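Local coordinates for neck and C-terminal motor domain of Kar3 (Candida glabrata, PDB 4GKR), which probably hydrolyses ATP to drive movement along microtubules, as a mitotic kinesin-14 motor whose neck joins a C-terminal motor domain, at residues A[98-103]-A[136-141]; A[130-135]-A[243-248]. All coordinates share one frame; numbering follows the deposited sequence.

Contact 1 (A[98-103]-A[136-141])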
loop_
_atom_site.group_PDB
_atom_site.type_symbol
_atom_site.label_atom_id
_atom_site.label_comp_id
_atom_site.label_asym_id
_atom_site.label_seq_id
_atom_site.Cartn_x
_atom_site.Cartn_y
_atom_site.Cartn_z
ATOM N N LEU A 98 -6.082 -9.822 -5.044
ATOM C CA LEU A 98 -4.677 -9.712 -4.698
ATOM C C LEU A 98 -4.385 -10.272 -3.301
ATOM O O LEU A 98 -3.422 -11.027 -3.124
ATOM C CB LEU A 98 -4.209 -8.260 -4.838
ATOM C CG LEU A 98 -2.781 -7.917 -4.410
ATOM C CD1 LEU A 98 -1.756 -8.461 -5.378
ATOM C CD2 LEU A 98 -2.652 -6.412 -4.298
ATOM N N ILE A 99 -5.209 -9.916 -2.316
ATOM C CA ILE A 99 -5.057 -10.437 -0.939
ATOM C C ILE A 99 -5.051 -11.971 -0.872
ATOM O O ILE A 99 -4.279 -12.569 -0.118
ATOM C CB ILE A 99 -6.160 -9.910 0.010
ATOM C CG1 ILE A 99 -6.170 -8.379 0.036
ATOM C CG2 ILE A 99 -5.935 -10.410 1.430
ATOM C CD1 ILE A 99 -4.820 -7.758 0.361
ATOM N N GLN A 100 -5.913 -12.593 -1.672
ATOM C CA GLN A 100 -6.051 -14.053 -1.710
ATOM C C GLN A 100 -4.757 -14.770 -2.147
ATOM O O GLN A 100 -4.623 -15.972 -1.954
ATOM C CB GLN A 100 -7.225 -14.448 -2.610
ATOM C CG GLN A 100 -8.567 -13.882 -2.168
ATOM C CD GLN A 100 -9.620 -13.923 -3.266
ATOM O OE1 GLN A 100 -9.442 -14.600 -4.291
ATOM N NE2 GLN A 100 -10.718 -13.189 -3.067
ATOM N N SER A 101 -3.820 -14.010 -2.718
ATOM C CA SER A 101 -2.503 -14.497 -3.139
ATOM C C SER A 101 -1.710 -15.047 -1.980
ATOM O O SER A 101 -0.938 -15.996 -2.153
ATOM C CB SER A 101 -1.654 -13.353 -3.713
ATOM O OG SER A 101 -2.002 -13.023 -5.030
ATOM N N SER A 102 -1.848 -14.423 -0.817
ATOM C CA SER A 102 -1.008 -14.776 0.303
ATOM C C SER A 102 -1.329 -16.173 0.828
ATOM O O SER A 102 -0.526 -16.778 1.538
ATOM C CB SER A 102 -1.132 -13.732 1.396
ATOM O OG SER A 102 -2.488 -13.393 1.571
ATOM N N LEU A 103 -2.495 -16.689 0.461
ATOM C CA LEU A 103 -2.837 -18.077 0.753
ATOM C C LEU A 103 -2.147 -19.091 -0.175
ATOM O O LEU A 103 -1.968 -20.245 0.211
ATOM C CB LEU A 103 -4.360 -18.268 0.745
ATOM C CG LEU A 103 -5.114 -17.385 1.737
ATOM C CD1 LEU A 103 -6.521 -17.178 1.240
ATOM C CD2 LEU A 103 -5.098 -17.977 3.138
ATOM N N ILE A 136 -7.516 -7.627 6.834
ATOM C CA ILE A 136 -7.538 -8.540 7.977
ATOM C C ILE A 136 -8.846 -9.326 7.986
ATOM O O ILE A 136 -8.851 -10.552 8.104
ATOM C CB ILE A 136 -7.286 -7.819 9.319
ATOM C CG1 ILE A 136 -5.781 -7.546 9.486
ATOM C CG2 ILE A 136 -7.789 -8.653 10.494
ATOM C CD1 ILE A 136 -5.419 -6.378 10.392
ATOM N N ASN A 137 -9.949 -8.626 7.794
ATOM C CA ASN A 137 -11.252 -9.290 7.770
ATOM C C ASN A 137 -11.405 -10.319 6.647
ATOM O O ASN A 137 -11.941 -11.412 6.854
ATOM C CB ASN A 137 -12.361 -8.264 7.664
ATOM C CG ASN A 137 -13.619 -8.728 8.334
ATOM O OD1 ASN A 137 -13.621 -9.025 9.542
ATOM N ND2 ASN A 137 -14.705 -8.820 7.560
ATOM N N HIS A 138 -10.914 -9.962 5.467
ATOM C CA HIS A 138 -11.011 -10.808 4.308
ATOM C C HIS A 138 -10.254 -12.084 4.528
ATOM O O HIS A 138 -10.729 -13.169 4.182
ATOM C CB HIS A 138 -10.471 -10.065 3.095
ATOM C CG HIS A 138 -10.833 -10.706 1.795
ATOM N ND1 HIS A 138 -12.066 -10.590 1.251
ATOM C CD2 HIS A 138 -10.097 -11.526 0.945
ATOM C CE1 HIS A 138 -12.112 -11.293 0.098
ATOM N NE2 HIS A 138 -10.905 -11.862 -0.091
ATOM N N ILE A 139 -9.074 -11.960 5.135
ATOM C CA ILE A 139 -8.223 -13.100 5.416
ATOM C C ILE A 139 -8.867 -14.084 6.385
ATOM O O ILE A 139 -8.713 -15.288 6.221
ATOM C CB ILE A 139 -6.853 -12.638 5.909
ATOM C CG1 ILE A 139 -6.012 -12.202 4.715
ATOM C CG2 ILE A 139 -6.113 -13.725 6.672
ATOM C CD1 ILE A 139 -4.889 -11.276 5.132
ATOM N N PHE A 140 -9.610 -13.589 7.367
ATOM C CA PHE A 140 -10.284 -14.478 8.301
ATOM C C PHE A 140 -11.359 -15.322 7.640
ATOM O O PHE A 140 -11.472 -16.512 7.939
ATOM C CB PHE A 140 -10.852 -13.719 9.499
ATOM C CG PHE A 140 -9.835 -13.422 10.561
ATOM C CD1 PHE A 140 -8.568 -13.998 10.517
ATOM C CD2 PHE A 140 -10.142 -12.582 11.620
ATOM C CE1 PHE A 140 -7.620 -13.722 11.498
ATOM C CE2 PHE A 140 -9.199 -12.306 12.608
ATOM C CZ PHE A 140 -7.935 -12.876 12.547
ATOM N N SER A 141 -12.148 -14.708 6.756
ATOM C CA SER A 141 -13.119 -15.438 5.943
ATOM C C SER A 141 -12.507 -16.663 5.303
ATOM O O SER A 141 -13.041 -17.759 5.399
ATOM C CB SER A 141 -13.644 -14.561 4.826
ATOM O OG SER A 141 -14.701 -13.782 5.294
#
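Q100 and I139 bring the two backbones nearest, with 7.5 Å between their CA atoms, where 98-103, which begins on helix 96-99 and keeps helical phi/psi, lies beside helix 131-147 at 136-141. One polar bond and one apolar contact join them. The polar one runs from the amide of Q100 to the imidazole of H138: Q100 NE2 donates to H138 NE2 at 3.3 Å, with an N-H...N angle of 168°. The donor lies near the ring plane, at the edge, and amide and ring are nearly coplanar (9° between planes). Accepting here is consistent with H138 NE2 being unprotonated. The methylene Q100 CG also lies in the ring plane at this edge, 3.7 Å from H138 NE2. The imidazole reaches across because H138 CG stands anti to the backbone N (chi1 -166°). F92 meets this ring edge-to-face, and the ring of W142, which Q100 also touches, packs against it too.

In the apolar contact, the methyl branch of I99 does the touching: its CG2 sits 3.7 Å from I139 CG1 and 3.9 Å from I139 CD1, the two side chains crossing at about a right angle. I99 also touches I110 of strand 108-113, which places it between helix 131-147 and the sheet. S102 OG donates to I99 O (2.6 Å), nearly along the C=O axis, and S102 N bonds the same oxygen; two donors from one residue thus hold this carbonyl.

Buried I99 and I139, with I99 also on the sheet, and a polar pair at the partly exposed margin join 98-103 to helix 131-147 on one face of the central mixed sheet of the kinesin motor domain, a P-loop NTPase fold.

Contact 2 (A[130-135]-A[243-248]); sequences GIVPAT and SIFIIH
Apolar contacts carry the whole interface between V132 and T135 of helix 131-147 and F245 and I247 of strand 242-252; no hydrogen bond crosses it. The main one is a CH-pi contact. V132 CG1 stands over one face of the F245 ring, 3.9 Å from the centroid and 5° off the ring normal, while the other methyl, V132 CG2, lies 4.1 Å from F245 CB. With V132 CG1 anti to the backbone N (chi1 167°), CG1 is set over the ring while CG2 rests near the start of the phenylalanine side chain. F159 of the neighbouring strand 152-163 also meets this ring. The V132 side chain is about 12 Å from the bound ADP.

One turn on, methyl meets methyl: T135 CG2 is 4.0 Å from I247 CD1.

Hydrogen bonding stays within the helix. T135 OG1 donates to I131 O at 2.7 Å from above the carbonyl plane, and T135 N reaches the same oxygen from the opposite face. This buried hydroxyl is thereby satisfied by its own helix, leaving the methyl for the strand. G130 holds the N-cap position, and its carbonyl accepts from A134 N.

All four touching residues are buried, as in the helix-on-sheet core of an alpha/beta kinesin motor domain.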
loop_
_atom_site.group_PDB
_atom_site.type_symbol
_atom_site.label_atom_id
_atom_site.label_comp_id
_atom_site.label_asym_id
_atom_site.label_seq_id
_atom_site.Cartn_x
_atom_site.Cartn_y
_atom_site.Cartn_z
ATOM N N GLY A 130 -10.992 0.692 5.622
ATOM C CA GLY A 130 -9.679 0.858 4.996
ATOM C C GLY A 130 -9.014 -0.442 4.579
ATOM O O GLY A 130 -9.380 -1.513 5.050
ATOM N N ILE A 131 -8.025 -0.354 3.698
ATOM C CA ILE A 131 -7.310 -1.548 3.245
ATOM C C ILE A 131 -6.869 -2.462 4.410
ATOM O O ILE A 131 -7.084 -3.675 4.351
ATOM C CB ILE A 131 -6.124 -1.202 2.315
ATOM C CG1 ILE A 131 -6.601 -0.438 1.067
ATOM C CG2 ILE A 131 -5.353 -2.450 1.907
ATOM C CD1 ILE A 131 -7.832 -1.015 0.394
ATOM N N VAL A 132 -6.294 -1.900 5.473
ATOM C CA VAL A 132 -5.836 -2.731 6.604
ATOM C C VAL A 132 -6.987 -3.485 7.317
ATOM O O VAL A 132 -7.007 -4.718 7.314
ATOM C CB VAL A 132 -4.931 -1.947 7.587
ATOM C CG1 VAL A 132 -4.735 -2.712 8.888
ATOM C CG2 VAL A 132 -3.600 -1.608 6.937
ATOM N N PRO A 133 -7.965 -2.774 7.908
ATOM C CA PRO A 133 -9.057 -3.592 8.489
ATOM C C PRO A 133 -9.769 -4.508 7.480
ATOM O O PRO A 133 -10.121 -5.628 7.825
ATOM C CB PRO A 133 -10.028 -2.562 9.058
ATOM C CG PRO A 133 -9.631 -1.264 8.463
ATOM C CD PRO A 133 -8.154 -1.340 8.180
ATOM N N ALA A 134 -9.958 -4.060 6.247
ATOM C CA ALA A 134 -10.619 -4.895 5.240
ATOM C C ALA A 134 -9.794 -6.149 4.919
ATOM O O ALA A 134 -10.340 -7.250 4.815
ATOM C CB ALA A 134 -10.880 -4.103 3.978
ATOM N N THR A 135 -8.484 -5.973 4.773
ATOM C CA THR A 135 -7.614 -7.070 4.478
ATOM C C THR A 135 -7.689 -8.080 5.591
ATOM O O THR A 135 -7.922 -9.256 5.327
ATOM C CB THR A 135 -6.180 -6.583 4.278
ATOM O OG1 THR A 135 -6.128 -5.823 3.066
ATOM C CG2 THR A 135 -5.210 -7.735 4.167
ATOM N N SER A 243 4.216 4.310 7.165
ATOM C CA SER A 243 3.545 3.468 8.131
ATOM C C SER A 243 3.374 2.120 7.504
ATOM O O SER A 243 2.692 1.992 6.480
ATOM C CB SER A 243 2.186 4.047 8.480
ATOM O OG SER A 243 2.356 5.112 9.382
ATOM N N ILE A 244 3.990 1.109 8.110
ATOM C CA ILE A 244 3.922 -0.227 7.554
ATOM C C ILE A 244 3.201 -1.201 8.477
ATOM O O ILE A 244 3.574 -1.390 9.636
ATOM C CB ILE A 244 5.322 -0.727 7.184
ATOM C CG1 ILE A 244 5.988 0.285 6.264
ATOM C CG2 ILE A 244 5.229 -2.045 6.427
ATOM C CD1 ILE A 244 7.460 0.446 6.522
ATOM N N PHE A 245 2.154 -1.814 7.951
ATOM C CA PHE A 245 1.486 -2.887 8.647
ATOM C C PHE A 245 1.904 -4.210 8.008
ATOM O O PHE A 245 1.741 -4.400 6.814
ATOM C CB PHE A 245 -0.011 -2.677 8.566
ATOM C CG PHE A 245 -0.771 -3.392 9.631
ATOM C CD1 PHE A 245 -1.219 -4.703 9.429
ATOM C CD2 PHE A 245 -1.041 -2.770 10.839
ATOM C CE1 PHE A 245 -1.917 -5.385 10.419
ATOM C CE2 PHE A 245 -1.739 -3.450 11.834
ATOM C CZ PHE A 245 -2.184 -4.760 11.618
ATOM N N ILE A 246 2.488 -5.116 8.782
ATOM C CA ILE A 246 2.975 -6.369 8.215
ATOM C C ILE A 246 2.134 -7.501 8.768
ATOM O O ILE A 246 2.017 -7.649 9.982
ATOM C CB ILE A 246 4.453 -6.649 8.552
ATOM C CG1 ILE A 246 5.348 -5.484 8.140
ATOM C CG2 ILE A 246 4.929 -7.900 7.834
ATOM C CD1 ILE A 246 6.831 -5.729 8.375
ATOM N N ILE A 247 1.539 -8.289 7.879
ATOM C CA ILE A 247 0.815 -9.480 8.284
ATOM C C ILE A 247 1.561 -10.724 7.801
ATOM O O ILE A 247 1.902 -10.839 6.637
ATOM C CB ILE A 247 -0.603 -9.467 7.703
ATOM C CG1 ILE A 247 -1.252 -8.110 7.978
ATOM C CG2 ILE A 247 -1.414 -10.641 8.239
ATOM C CD1 ILE A 247 -2.514 -7.842 7.176
ATOM N N HIS A 248 1.826 -11.638 8.713
ATOM C CA HIS A 248 2.432 -12.897 8.379
ATOM C C HIS A 248 1.354 -13.943 8.432
ATOM O O HIS A 248 0.576 -14.003 9.409
ATOM C CB HIS A 248 3.527 -13.232 9.378
ATOM C CG HIS A 248 4.750 -12.353 9.274
ATOM N ND1 HIS A 248 5.915 -12.786 8.747
ATOM C CD2 HIS A 248 4.971 -11.038 9.676
ATOM C CE1 HIS A 248 6.832 -11.802 8.803
ATOM N NE2 HIS A 248 6.253 -10.731 9.369
#

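From the N terminus the chain runs through 98-103, then strand 108-113, the nucleotide-binding P-loop and helix 120-125 before entering helix 131-147. Contact 1 closes this loop of 32 intervening residues at 136-141. Contact 2 starts just before that point, at 130-135, and closes a much longer loop of 107 residues at 243-248, so the two cross rather than nest. Successive segments of helix 131-147 serve both, and their centres are 11 Å apart. The two touch directly: I99 CD1 packs 3.6 Å from T135 OG1, and I136 CD1 lies 3.6 Å from F245 CE1. Together they tie segment 98-103 and strand 242-252 to one helix.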